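Local coordinates for protein carbon monoxide dehydrogenase (Thermococcus sp. AM4, PDB 6T7J) that catalyses the oxidation of carbon monoxide to carbon dioxide, probably at a nickel-iron-sulfur cluster that lacks its nickel in this structure, at residues Ile24-Ala27 with Glu28-Ile32; Leu189-Ala192 with Ile193-Val197; Gly307-Val310 with Leu311-Gly315; Glu394-Asn398 with Arg399-Arg403; Ala466-Leu469 with Ile470-Asp473. All blocks are in the same frame, centred on the assembly; numbering follows the deposited sequence.

Contact 1. Residues Ile24-Ala27 with Glu28-Ile32; sequences IEKA and EEEGI
Ile32 N gives its hydrogen to Ala27 O at 2.7 Å in an almost straight bond (N-H...O angle 175°), reaching back five residues across the end of helix 20-30. The other half of the closure is the bond from Gly31 N to Glu28 O, made possible by the positive phi of Gly31 (75°). Beside these bonds, Ala27 CB meets Ile32 CB at 4.2 Å, an apolar pair that also touches Ile330 of helix 325-330. One turn apart, Lys26 and Glu30 meet: the Lys26 chain runs extended and bends only at its last torsion (-60°), which brings NZ to Glu30 OE1 in a salt bridge; the modelled spacing is too short to trust. Lys26 NZ also bonds to Ile330 O. Glu28 lays its CG 3.2 Å from Ile24 O, while its OE2 accepts from Val9 N and His37 NE2. Ordinary i to i+4 bonds lead up to this ending, a Schellman motif with its apolar contact between Ala27 of the last turn and Ile32 after the glycine.

Contact 2. Residues Leu189-Ala192 with Ile193-Val197; sequences LPRA and IDREV
Arg191 grips the Glu196 carboxylate side-on, NE giving to the syn lone pair of OE2 at 3.1 Å and NH1 to OE1 at 3.3 Å. Glu196 OE2 also accepts from Arg191 N at 2.9 Å, this donor standing above the carboxylate plane, so two sound bonds from one residue hold a single oxygen. A bend at chi2 (-56°) turns the Glu196 carboxylate back over the start of the helix toward Arg191. A second carboxylate, that of Glu199, forms a salt bridge with Arg191 NH1. These bonds clasp the N-terminus of helix 193-203, where Ala192 holds the N-cap position and its O takes the first i to i+4 bond, from Glu196 N at 2.9 Å. The two arginines also stack: the Arg195 guanidinium lies flat against that of Arg191, offset toward the rim, with centres 3.6 Å apart and planes at 16°. Asp166 forms a salt bridge with Arg195 NH2 and would be expected to temper the charge of this pair. Apolar contact is modest, Ala192 CB lying 4.0 Å from Arg195 CB. Toward the second subunit, Arg195 packs on Arg105 of that chain and Asp194 on its own counterpart there.

Contact 3. Residues Gly307-Val310 with Leu311-Gly315; sequences GNEV and LMRLG
Met312 CG presses to within 3.0 Å of Asn308 O, the same oxygen that takes the i to i+4 bond from Met312 N at 2.8 Å. Leu311 CB sits nearly as close, 3.2 Å from Gly307 O, and its CD2 runs alongside the Asn308 side chain. This is the compact part of helix 304-314: Asn308 OD1 is bonded to His518 NE2, and the Asn308 side chain lies about 6 Å from the broken iron-sulfur cluster. Packing is slacker between Val310 CB and Leu314 CD1, 4.3 Å apart at the partly exposed end, where Gly315 leaves the helix with positive phi (83°). Arg313 is also partly exposed, yet firmly tied: its NH1 meets OE1 of the buried Glu309 in a salt bridge of 2.9 Å; the two side chains lie side by side with their planes 29° apart. A water closes the pair into a ring, donating to Glu309 OE1 and accepting from Arg313 NH2. Arg313 NH2 has a stronger partner in Asp239, and Glu309 OE2 is bonded to Ser521 OG. With a leucine in place of Arg313, the carboxylates of Glu309 and Asp239 would probably be left without their shared positive partner. The helix joins strands 297-303 and 318-320 as a beta-alpha-beta unit, packing against helices 271-281 and 212-242 and against strand 516-518 of the second sheet.

Contact 4. Residues Glu394-Asn398 with Arg399-Arg403; sequences ENYPN and RPRDR
Arg399 N bonds to Tyr396 O at 3.2 Å, closing a 3-10 turn that follows on from helix 381-395; the N stands well above the plane of the Tyr396 carbonyl. The chain then bends again at Pro400, the centre of an inverse gamma turn, before a short 3-10 segment at Arg401 and Asp402. This succession of tight turns carries the polypeptide out of the helix toward strand 411-415. Among the side chains, Tyr396 has CG anti to its backbone nitrogen (179°), which swings the ring across the Arg399 side chain at a slant. There the ring edge meets a guanidinium face: Tyr396 CE1 lies 3.8 Å above the Arg399 plane, offset toward its rim, with the two planes 66° apart. Glu335 forms a salt bridge with Arg399 NH1, and Lys258 O takes a bond from its NH2. The Asn395 amide gives its ND2 hydrogens to His356 O and Glu335 O, which leaves its oxygen facing Asn398; Asn398 ND2 donates to Asn395 OD1 at 2.9 Å, lying in the carbonyl plane.

Contact 5. Residues Ala466-Leu469 with Ile470-Asp473; sequences AKEL and IKRD
Lys471 NZ donates to Glu468 OE1 at 2.7 Å, approaching on the syn side but 34° out of the carboxylate plane. The second oxygen, Glu468 OE2, forms a longer salt bridge to Arg472 NH1 at 3.5 Å, with the guanidinium turned 72° from the carboxylate. One water bridges Glu468 OE2 and Lys471 NZ within this small salt-bridge network near the surface, giving a hydrogen to the first and taking one from the second. Glu468 serves both cations because its chain folds at chi2 (-66°), turning one oxygen to each. A serine at Glu468 would probably leave the Lys471 ammonium and the Arg472 guanidinium without their common anion, and the Lys471 chain freer to turn. Further in, Arg472 CG touches Glu468 O at 3.1 Å, and the guanidinium face also passes over that oxygen. Ile470 CG1 is wedged against the preceding turn, 3.2 Å from Ala466 O. The helix ends in a Schellman motif at Asp473, whose carboxylate takes the backbone N-H groups of Gly503 and Leu504 at the start of helix 502-511. Within the beta-alpha-beta unit of strands 444-448 and 474-478, Leu469 and Ile470 pack on Val476, while Leu469 and Arg472 meet helix 610-627.

In the fold
Contact 3 is nearest the active site: its helix begins at Cys304 and Cys305, which line the pocket of the broken cluster. Contact 5 leads into strand 474-478, which is followed by helix 480-489 carrying Cys481 of the same pocket. Contacts 3 and 5, with centres about 26 Å apart, thus lie on helices of two beta-alpha-beta units that flank different parallel sheets, and the cluster pocket draws residues from the neighbourhood of both. Contacts 1 and 4 touch directly, Lys26 NZ lying 3.0 Å from Arg403 O and a weak ion pair linking Glu30 OE2 to Arg403 NH1. Contact 2 lies across the chain's centre from both, its centre about 46 Å from that of contact 1, and faces the second subunit.

Contact 1. Residues Ile24-Ala27 with Glu28-Ile32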
loop_
_atom_site.group_PDB
_atom_site.type_symbol
_atom_site.label_atom_id
_atom_site.label_comp_id
_atom_site.label_asym_id
_atom_site.label_seq_id
_atom_site.Cartn_x
_atom_site.Cartn_y
_atom_site.Cartn_z
ATOM N N ILE A 24 7.234 -11.875 -33.205
ATOM C CA ILE A 24 5.983 -11.121 -33.258
ATOM C C ILE A 24 5.190 -11.504 -34.502
ATOM O O ILE A 24 3.964 -11.689 -34.450
ATOM C CB ILE A 24 6.262 -9.608 -33.199
ATOM C CG1 ILE A 24 6.886 -9.242 -31.853
ATOM C CG2 ILE A 24 4.981 -8.814 -33.412
ATOM C CD1 ILE A 24 7.220 -7.778 -31.720
ATOM N N GLU A 25 5.875 -11.665 -35.637
ATOM C CA GLU A 25 5.169 -12.070 -36.849
ATOM C C GLU A 25 4.648 -13.500 -36.746
ATOM O O GLU A 25 3.567 -13.809 -37.258
ATOM C CB GLU A 25 6.075 -11.931 -38.058
ATOM C CG GLU A 25 6.782 -10.627 -38.125
ATOM C CD GLU A 25 7.843 -10.694 -39.149
ATOM O OE1 GLU A 25 8.809 -9.887 -39.094
ATOM O OE2 GLU A 25 7.654 -11.503 -40.093
ATOM N N LYS A 26 5.416 -14.388 -36.109
ATOM C CA LYS A 26 4.931 -15.748 -35.884
ATOM C C LYS A 26 3.681 -15.745 -35.014
ATOM O O LYS A 26 2.720 -16.477 -35.287
ATOM C CB LYS A 26 6.031 -16.596 -35.247
ATOM C CG LYS A 26 5.636 -18.043 -35.012
ATOM C CD LYS A 26 6.824 -18.871 -34.555
ATOM C CE LYS A 26 6.504 -20.354 -34.581
ATOM N NZ LYS A 26 5.369 -20.692 -33.682
ATOM N N ALA A 27 3.673 -14.925 -33.960
ATOM C CA ALA A 27 2.484 -14.788 -33.128
ATOM C C ALA A 27 1.301 -14.286 -33.943
ATOM O O ALA A 27 0.170 -14.758 -33.767
ATOM C CB ALA A 27 2.766 -13.842 -31.962
ATOM N N GLU A 28 1.543 -13.325 -34.837
ATOM C CA GLU A 28 0.462 -12.805 -35.671
ATOM C C GLU A 28 -0.105 -13.889 -36.578
ATOM O O GLU A 28 -1.326 -14.061 -36.672
ATOM C CB GLU A 28 0.959 -11.621 -36.497
ATOM C CG GLU A 28 1.318 -10.410 -35.668
ATOM C CD GLU A 28 1.049 -9.116 -36.393
ATOM O OE1 GLU A 28 0.718 -9.172 -37.595
ATOM O OE2 GLU A 28 1.173 -8.045 -35.761
ATOM N N GLU A 29 0.769 -14.635 -37.259
ATOM C CA GLU A 29 0.279 -15.663 -38.171
ATOM C C GLU A 29 -0.379 -16.814 -37.418
ATOM O O GLU A 29 -1.233 -17.510 -37.980
ATOM C CB GLU A 29 1.412 -16.170 -39.062
ATOM C CG GLU A 29 1.554 -15.389 -40.369
ATOM C CD GLU A 29 0.756 -15.994 -41.515
ATOM O OE1 GLU A 29 1.324 -16.814 -42.268
ATOM O OE2 GLU A 29 -0.437 -15.647 -41.664
ATOM N N GLU A 30 -0.014 -17.022 -36.154
ATOM C CA GLU A 30 -0.697 -18.000 -35.318
ATOM C C GLU A 30 -1.904 -17.420 -34.592
ATOM O O GLU A 30 -2.644 -18.176 -33.953
ATOM C CB GLU A 30 0.274 -18.594 -34.294
ATOM C CG GLU A 30 0.905 -19.906 -34.727
ATOM C CD GLU A 30 2.257 -20.135 -34.084
ATOM O OE1 GLU A 30 3.260 -20.216 -34.823
ATOM O OE2 GLU A 30 2.316 -20.233 -32.841
ATOM N N GLY A 31 -2.119 -16.109 -34.673
ATOM C CA GLY A 31 -3.238 -15.493 -33.989
ATOM C C GLY A 31 -3.053 -15.354 -32.496
ATOM O O GLY A 31 -4.032 -15.437 -31.747
ATOM N N ILE A 32 -1.822 -15.144 -32.040
ATOM C CA ILE A 32 -1.500 -15.041 -30.622
ATOM C C ILE A 32 -1.135 -13.593 -30.326
ATOM O O ILE A 32 -0.210 -13.042 -30.936
ATOM C CB ILE A 32 -0.359 -15.993 -30.232
ATOM C CG1 ILE A 32 -0.805 -17.447 -30.395
ATOM C CG2 ILE A 32 0.095 -15.725 -28.808
ATOM C CD1 ILE A 32 0.297 -18.456 -30.159
#

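Contact 2. Residues Leu189-Ala192 with Ile193-Val197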
loop_
_atom_site.group_PDB
_atom_site.type_symbol
_atom_site.label_atom_id
_atom_site.label_comp_id
_atom_site.label_asym_id
_atom_site.label_seq_id
_atom_site.Cartn_x
_atom_site.Cartn_y
_atom_site.Cartn_z
ATOM N N LEU A 189 14.861 9.882 7.050
ATOM C CA LEU A 189 15.508 8.652 7.483
ATOM C C LEU A 189 14.460 7.565 7.690
ATOM O O LEU A 189 13.526 7.758 8.486
ATOM C CB LEU A 189 16.297 8.879 8.771
ATOM C CG LEU A 189 17.654 9.572 8.622
ATOM C CD1 LEU A 189 18.237 9.920 9.981
ATOM C CD2 LEU A 189 18.619 8.706 7.828
ATOM N N PRO A 190 14.557 6.431 7.002
ATOM C CA PRO A 190 13.561 5.372 7.180
ATOM C C PRO A 190 13.755 4.632 8.494
ATOM O O PRO A 190 14.878 4.437 8.966
ATOM C CB PRO A 190 13.806 4.451 5.982
ATOM C CG PRO A 190 15.248 4.646 5.657
ATOM C CD PRO A 190 15.575 6.079 5.995
ATOM N N ARG A 191 12.636 4.209 9.080
ATOM C CA ARG A 191 12.620 3.582 10.396
ATOM C C ARG A 191 12.354 2.085 10.342
ATOM O O ARG A 191 13.118 1.299 10.911
ATOM C CB ARG A 191 11.571 4.274 11.278
ATOM C CG ARG A 191 11.743 5.786 11.351
ATOM C CD ARG A 191 10.419 6.492 11.581
ATOM N NE ARG A 191 9.520 6.349 10.441
ATOM C CZ ARG A 191 8.333 6.939 10.345
ATOM N NH1 ARG A 191 7.582 6.749 9.269
ATOM N NH2 ARG A 191 7.894 7.718 11.324
ATOM N N ALA A 192 11.279 1.667 9.677
ATOM C CA ALA A 192 10.995 0.255 9.452
ATOM C C ALA A 192 10.257 0.137 8.128
ATOM O O ALA A 192 9.327 0.907 7.868
ATOM C CB ALA A 192 10.167 -0.342 10.594
ATOM N N ILE A 193 10.663 -0.831 7.305
ATOM C CA ILE A 193 10.271 -0.839 5.894
ATOM C C ILE A 193 8.759 -0.963 5.747
ATOM O O ILE A 193 8.102 -0.123 5.109
ATOM C CB ILE A 193 10.994 -1.972 5.144
ATOM C CG1 ILE A 193 12.477 -2.014 5.514
ATOM C CG2 ILE A 193 10.838 -1.772 3.668
ATOM C CD1 ILE A 193 13.224 -3.191 4.901
ATOM N N ASP A 194 8.190 -2.033 6.311
ATOM C CA ASP A 194 6.748 -2.242 6.226
ATOM C C ASP A 194 5.984 -1.056 6.793
ATOM O O ASP A 194 4.916 -0.703 6.278
ATOM C CB ASP A 194 6.360 -3.529 6.954
ATOM C CG ASP A 194 6.946 -4.771 6.302
ATOM O OD1 ASP A 194 7.522 -4.653 5.200
ATOM O OD2 ASP A 194 6.830 -5.867 6.893
ATOM N N ARG A 195 6.527 -0.409 7.829
ATOM C CA ARG A 195 5.894 0.797 8.349
ATOM C C ARG A 195 5.903 1.917 7.316
ATOM O O ARG A 195 4.929 2.662 7.199
ATOM C CB ARG A 195 6.580 1.261 9.632
ATOM C CG ARG A 195 5.976 2.548 10.179
ATOM C CD ARG A 195 6.866 3.230 11.193
ATOM N NE ARG A 195 6.213 4.412 11.752
ATOM C CZ ARG A 195 6.623 5.046 12.844
ATOM N NH1 ARG A 195 5.967 6.113 13.279
ATOM N NH2 ARG A 195 7.693 4.615 13.502
ATOM N N GLU A 196 6.994 2.055 6.557
ATOM C CA GLU A 196 7.035 3.096 5.532
ATOM C C GLU A 196 5.996 2.840 4.446
ATOM O O GLU A 196 5.281 3.762 4.025
ATOM C CB GLU A 196 8.438 3.194 4.926
ATOM C CG GLU A 196 9.569 3.361 5.937
ATOM C CD GLU A 196 9.394 4.567 6.843
ATOM O OE1 GLU A 196 8.733 5.542 6.429
ATOM O OE2 GLU A 196 9.924 4.545 7.974
ATOM N N VAL A 197 5.893 1.588 3.988
ATOM C CA VAL A 197 4.883 1.247 2.983
ATOM C C VAL A 197 3.482 1.547 3.513
ATOM O O VAL A 197 2.654 2.182 2.838
ATOM C CB VAL A 197 5.021 -0.228 2.559
ATOM C CG1 VAL A 197 3.743 -0.714 1.882
ATOM C CG2 VAL A 197 6.218 -0.410 1.638
#

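Contact 3. Residues Gly307-Val310 with Leu311-Gly315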
loop_
_atom_site.group_PDB
_atom_site.type_symbol
_atom_site.label_atom_id
_atom_site.label_comp_id
_atom_site.label_asym_id
_atom_site.label_seq_id
_atom_site.Cartn_x
_atom_site.Cartn_y
_atom_site.Cartn_z
ATOM N N GLY A 307 16.582 -14.806 -13.864
ATOM C CA GLY A 307 17.554 -15.190 -14.869
ATOM C C GLY A 307 18.877 -14.480 -14.673
ATOM O O GLY A 307 19.940 -15.077 -14.837
ATOM N N ASN A 308 18.828 -13.200 -14.299
ATOM C CA ASN A 308 20.062 -12.470 -14.024
ATOM C C ASN A 308 20.786 -13.048 -12.815
ATOM O O ASN A 308 22.018 -13.108 -12.795
ATOM C CB ASN A 308 19.765 -10.987 -13.809
ATOM C CG ASN A 308 19.682 -10.213 -15.109
ATOM O OD1 ASN A 308 20.468 -10.439 -16.030
ATOM N ND2 ASN A 308 18.725 -9.296 -15.190
ATOM N N GLU A 309 20.038 -13.475 -11.796
ATOM C CA GLU A 309 20.658 -14.088 -10.623
ATOM C C GLU A 309 21.411 -15.356 -11.008
ATOM O O GLU A 309 22.597 -15.521 -10.678
ATOM C CB GLU A 309 19.602 -14.399 -9.557
ATOM C CG GLU A 309 18.738 -13.221 -9.138
ATOM C CD GLU A 309 19.370 -12.376 -8.049
ATOM O OE1 GLU A 309 20.551 -12.611 -7.716
ATOM O OE2 GLU A 309 18.681 -11.473 -7.524
ATOM N N VAL A 310 20.732 -16.267 -11.716
ATOM C CA VAL A 310 21.396 -17.514 -12.093
ATOM C C VAL A 310 22.508 -17.255 -13.107
ATOM O O VAL A 310 23.488 -18.006 -13.163
ATOM C CB VAL A 310 20.380 -18.551 -12.610
ATOM C CG1 VAL A 310 19.473 -19.000 -11.481
ATOM C CG2 VAL A 310 19.570 -17.997 -13.766
ATOM N N LEU A 311 22.401 -16.183 -13.894
ATOM C CA LEU A 311 23.465 -15.836 -14.829
ATOM C C LEU A 311 24.702 -15.344 -14.091
ATOM O O LEU A 311 25.826 -15.766 -14.389
ATOM C CB LEU A 311 22.964 -14.774 -15.810
ATOM C CG LEU A 311 24.013 -14.027 -16.636
ATOM C CD1 LEU A 311 24.464 -14.886 -17.798
ATOM C CD2 LEU A 311 23.467 -12.697 -17.137
ATOM N N MET A 312 24.512 -14.448 -13.120
ATOM C CA MET A 312 25.636 -13.893 -12.378
ATOM C C MET A 312 26.324 -14.946 -11.524
ATOM O O MET A 312 27.544 -14.886 -11.340
ATOM C CB MET A 312 25.172 -12.732 -11.496
ATOM C CG MET A 312 24.564 -11.559 -12.252
ATOM S SD MET A 312 25.755 -10.271 -12.648
ATOM C CE MET A 312 26.255 -9.753 -11.007
ATOM N N ARG A 313 25.574 -15.911 -10.992
ATOM C CA ARG A 313 26.188 -16.864 -10.074
ATOM C C ARG A 313 26.648 -18.155 -10.741
ATOM O O ARG A 313 27.720 -18.664 -10.401
ATOM C CB ARG A 313 25.228 -17.194 -8.930
ATOM C CG ARG A 313 25.541 -16.442 -7.650
ATOM C CD ARG A 313 24.270 -16.021 -6.943
ATOM N NE ARG A 313 24.394 -14.694 -6.348
ATOM C CZ ARG A 313 23.363 -13.956 -5.954
ATOM N NH1 ARG A 313 22.127 -14.416 -6.088
ATOM N NH2 ARG A 313 23.566 -12.760 -5.422
ATOM N N LEU A 314 25.879 -18.702 -11.683
ATOM C CA LEU A 314 26.174 -20.012 -12.246
ATOM C C LEU A 314 26.561 -19.981 -13.717
ATOM O O LEU A 314 27.059 -20.991 -14.227
ATOM C CB LEU A 314 24.967 -20.943 -12.062
ATOM C CG LEU A 314 24.292 -20.849 -10.694
ATOM C CD1 LEU A 314 22.903 -21.459 -10.731
ATOM C CD2 LEU A 314 25.151 -21.520 -9.634
ATOM N N GLY A 315 26.359 -18.862 -14.408
ATOM C CA GLY A 315 26.597 -18.824 -15.835
ATOM C C GLY A 315 25.449 -19.340 -16.666
ATOM O O GLY A 315 25.649 -19.689 -17.833
HETATM O O HOH W 1 21.299 -10.932 -5.355
#

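Contact 4. Residues Glu394-Asn398 with Arg399-Arg403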
loop_
_atom_site.group_PDB
_atom_site.type_symbol
_atom_site.label_atom_id
_atom_site.label_comp_id
_atom_site.label_asym_id
_atom_site.label_seq_id
_atom_site.Cartn_x
_atom_site.Cartn_y
_atom_site.Cartn_z
ATOM N N GLU A 394 9.153 -34.675 -19.072
ATOM C CA GLU A 394 8.082 -35.540 -19.550
ATOM C C GLU A 394 7.191 -34.824 -20.554
ATOM O O GLU A 394 6.548 -35.477 -21.383
ATOM C CB GLU A 394 7.260 -36.050 -18.369
ATOM C CG GLU A 394 8.018 -37.011 -17.470
ATOM C CD GLU A 394 7.574 -36.939 -16.024
ATOM O OE1 GLU A 394 8.198 -37.615 -15.178
ATOM O OE2 GLU A 394 6.605 -36.205 -15.733
ATOM N N ASN A 395 7.130 -33.492 -20.493
ATOM C CA ASN A 395 6.409 -32.747 -21.517
ATOM C C ASN A 395 7.198 -32.611 -22.813
ATOM O O ASN A 395 6.603 -32.298 -23.850
ATOM C CB ASN A 395 6.031 -31.356 -21.006
ATOM C CG ASN A 395 4.978 -30.688 -21.869
ATOM O OD1 ASN A 395 4.110 -31.354 -22.437
ATOM N ND2 ASN A 395 5.051 -29.367 -21.977
ATOM N N TYR A 396 8.516 -32.812 -22.766
ATOM C CA TYR A 396 9.330 -32.726 -23.983
ATOM C C TYR A 396 8.760 -33.457 -25.202
ATOM O O TYR A 396 8.806 -32.877 -26.300
ATOM C CB TYR A 396 10.755 -33.225 -23.704
ATOM C CG TYR A 396 11.660 -33.195 -24.921
ATOM C CD1 TYR A 396 12.224 -32.004 -25.362
ATOM C CD2 TYR A 396 11.953 -34.358 -25.627
ATOM C CE1 TYR A 396 13.054 -31.969 -26.471
ATOM C CE2 TYR A 396 12.782 -34.333 -26.740
ATOM C CZ TYR A 396 13.330 -33.135 -27.154
ATOM O OH TYR A 396 14.154 -33.101 -28.256
ATOM N N PRO A 397 8.240 -34.688 -25.110
ATOM C CA PRO A 397 7.703 -35.340 -26.321
ATOM C C PRO A 397 6.543 -34.604 -26.971
ATOM O O PRO A 397 6.216 -34.900 -28.128
ATOM C CB PRO A 397 7.264 -36.720 -25.812
ATOM C CG PRO A 397 8.119 -36.970 -24.634
ATOM C CD PRO A 397 8.303 -35.632 -23.978
ATOM N N ASN A 398 5.909 -33.659 -26.280
ATOM C CA ASN A 398 4.750 -32.957 -26.811
ATOM C C ASN A 398 5.116 -31.696 -27.582
ATOM O O ASN A 398 4.215 -30.959 -27.994
ATOM C CB ASN A 398 3.786 -32.603 -25.678
ATOM C CG ASN A 398 3.203 -33.828 -25.009
ATOM O OD1 ASN A 398 2.804 -34.783 -25.679
ATOM N ND2 ASN A 398 3.153 -33.812 -23.681
ATOM N N ARG A 399 6.398 -31.432 -27.783
ATOM C CA ARG A 399 6.812 -30.215 -28.473
ATOM C C ARG A 399 6.396 -30.266 -29.936
ATOM O O ARG A 399 6.882 -31.130 -30.679
ATOM C CB ARG A 399 8.321 -30.023 -28.368
ATOM C CG ARG A 399 8.852 -28.930 -29.280
ATOM C CD ARG A 399 10.365 -28.968 -29.373
ATOM N NE ARG A 399 10.994 -28.731 -28.078
ATOM C CZ ARG A 399 12.246 -28.317 -27.923
ATOM N NH1 ARG A 399 12.735 -28.127 -26.705
ATOM N NH2 ARG A 399 13.009 -28.092 -28.984
ATOM N N PRO A 400 5.514 -29.376 -30.397
ATOM C CA PRO A 400 5.168 -29.357 -31.823
ATOM C C PRO A 400 6.343 -28.896 -32.668
ATOM O O PRO A 400 6.495 -27.698 -32.931
ATOM C CB PRO A 400 3.999 -28.367 -31.889
ATOM C CG PRO A 400 4.222 -27.456 -30.724
ATOM C CD PRO A 400 4.850 -28.295 -29.646
ATOM N N ARG A 401 7.187 -29.843 -33.087
ATOM C CA ARG A 401 8.384 -29.495 -33.846
ATOM C C ARG A 401 8.053 -28.825 -35.172
ATOM O O ARG A 401 8.900 -28.115 -35.723
ATOM C CB ARG A 401 9.234 -30.744 -34.084
ATOM C CG ARG A 401 9.820 -31.339 -32.815
ATOM C CD ARG A 401 11.066 -32.163 -33.110
ATOM N NE ARG A 401 11.777 -32.532 -31.889
ATOM C CZ ARG A 401 12.761 -31.819 -31.350
ATOM N NH1 ARG A 401 13.347 -32.232 -30.236
ATOM N NH2 ARG A 401 13.160 -30.692 -31.924
ATOM N N ASP A 402 6.839 -29.028 -35.689
ATOM C CA ASP A 402 6.415 -28.358 -36.912
ATOM C C ASP A 402 6.230 -26.858 -36.717
ATOM O O ASP A 402 6.287 -26.108 -37.698
ATOM C CB ASP A 402 5.112 -28.978 -37.419
ATOM C CG ASP A 402 4.060 -29.089 -36.332
ATOM O OD1 ASP A 402 4.368 -29.660 -35.264
ATOM O OD2 ASP A 402 2.927 -28.606 -36.541
ATOM N N ARG A 403 6.011 -26.405 -35.482
ATOM C CA ARG A 403 5.770 -25.000 -35.183
ATOM C C ARG A 403 6.905 -24.380 -34.372
ATOM O O ARG A 403 6.691 -23.416 -33.634
ATOM C CB ARG A 403 4.445 -24.828 -34.441
ATOM C CG ARG A 403 3.262 -25.503 -35.106
ATOM C CD ARG A 403 2.127 -25.710 -34.116
ATOM N NE ARG A 403 1.707 -24.456 -33.497
ATOM C CZ ARG A 403 1.046 -24.375 -32.347
ATOM N NH1 ARG A 403 0.705 -23.189 -31.859
ATOM N NH2 ARG A 403 0.725 -25.478 -31.684
#

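Contact 5. Residues Ala466-Leu469 with Ile470-Asp473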
loop_
_atom_site.group_PDB
_atom_site.type_symbol
_atom_site.label_atom_id
_atom_site.label_comp_id
_atom_site.label_asym_id
_atom_site.label_seq_id
_atom_site.Cartn_x
_atom_site.Cartn_y
_atom_site.Cartn_z
ATOM N N ALA A 466 23.694 3.351 -23.667
ATOM C CA ALA A 466 24.958 2.733 -23.277
ATOM C C ALA A 466 26.059 3.037 -24.291
ATOM O O ALA A 466 27.187 3.380 -23.911
ATOM C CB ALA A 466 24.772 1.225 -23.114
ATOM N N LYS A 467 25.741 2.924 -25.585
ATOM C CA LYS A 467 26.713 3.196 -26.638
ATOM C C LYS A 467 27.178 4.645 -26.596
ATOM O O LYS A 467 28.384 4.927 -26.630
ATOM C CB LYS A 467 26.097 2.892 -28.005
ATOM C CG LYS A 467 26.091 1.435 -28.426
ATOM C CD LYS A 467 25.701 1.339 -29.896
ATOM C CE LYS A 467 25.021 0.025 -30.227
ATOM N NZ LYS A 467 26.002 -1.080 -30.407
ATOM N N GLU A 468 26.226 5.581 -26.562
ATOM C CA GLU A 468 26.575 6.995 -26.575
ATOM C C GLU A 468 27.388 7.377 -25.350
ATOM O O GLU A 468 28.214 8.293 -25.417
ATOM C CB GLU A 468 25.311 7.850 -26.662
ATOM C CG GLU A 468 24.591 7.776 -27.998
ATOM C CD GLU A 468 25.406 8.366 -29.134
ATOM O OE1 GLU A 468 25.646 7.647 -30.128
ATOM O OE2 GLU A 468 25.807 9.545 -29.032
ATOM N N LEU A 469 27.180 6.686 -24.226
ATOM C CA LEU A 469 27.961 6.995 -23.035
ATOM C C LEU A 469 29.371 6.418 -23.128
ATOM O O LEU A 469 30.351 7.118 -22.847
ATOM C CB LEU A 469 27.242 6.481 -21.786
ATOM C CG LEU A 469 26.029 7.310 -21.356
ATOM C CD1 LEU A 469 25.417 6.752 -20.087
ATOM C CD2 LEU A 469 26.408 8.772 -21.172
ATOM N N ILE A 470 29.498 5.151 -23.535
ATOM C CA ILE A 470 30.828 4.544 -23.562
ATOM C C ILE A 470 31.689 5.147 -24.665
ATOM O O ILE A 470 32.922 5.136 -24.568
ATOM C CB ILE A 470 30.752 3.011 -23.710
ATOM C CG1 ILE A 470 30.089 2.613 -25.026
ATOM C CG2 ILE A 470 30.036 2.393 -22.552
ATOM C CD1 ILE A 470 30.145 1.129 -25.298
ATOM N N LYS A 471 31.077 5.679 -25.728
ATOM C CA LYS A 471 31.874 6.335 -26.758
ATOM C C LYS A 471 32.430 7.675 -26.289
ATOM O O LYS A 471 33.412 8.159 -26.859
ATOM C CB LYS A 471 31.050 6.515 -28.038
ATOM C CG LYS A 471 30.356 7.862 -28.163
ATOM C CD LYS A 471 29.979 8.163 -29.607
ATOM C CE LYS A 471 28.871 7.246 -30.097
ATOM N NZ LYS A 471 28.113 7.847 -31.235
ATOM N N ARG A 472 31.832 8.279 -25.260
ATOM C CA ARG A 472 32.343 9.502 -24.657
ATOM C C ARG A 472 33.183 9.225 -23.414
ATOM O O ARG A 472 33.340 10.114 -22.569
ATOM C CB ARG A 472 31.192 10.452 -24.317
ATOM C CG ARG A 472 30.234 10.699 -25.468
ATOM C CD ARG A 472 29.829 12.165 -25.562
ATOM N NE ARG A 472 28.391 12.334 -25.775
ATOM C CZ ARG A 472 27.763 12.087 -26.921
ATOM N NH1 ARG A 472 26.453 12.273 -27.013
ATOM N NH2 ARG A 472 28.440 11.653 -27.977
ATOM N N ASP A 473 33.711 8.005 -23.284
ATOM C CA ASP A 473 34.568 7.612 -22.164
ATOM C C ASP A 473 33.831 7.715 -20.827
ATOM O O ASP A 473 34.310 8.329 -19.871
ATOM C CB ASP A 473 35.860 8.437 -22.143
ATOM C CG ASP A 473 36.972 7.795 -22.949
ATOM O OD1 ASP A 473 36.919 6.567 -23.164
ATOM O OD2 ASP A 473 37.899 8.522 -23.367
HETATM O O HOH W 2 27.144 10.349 -31.534
#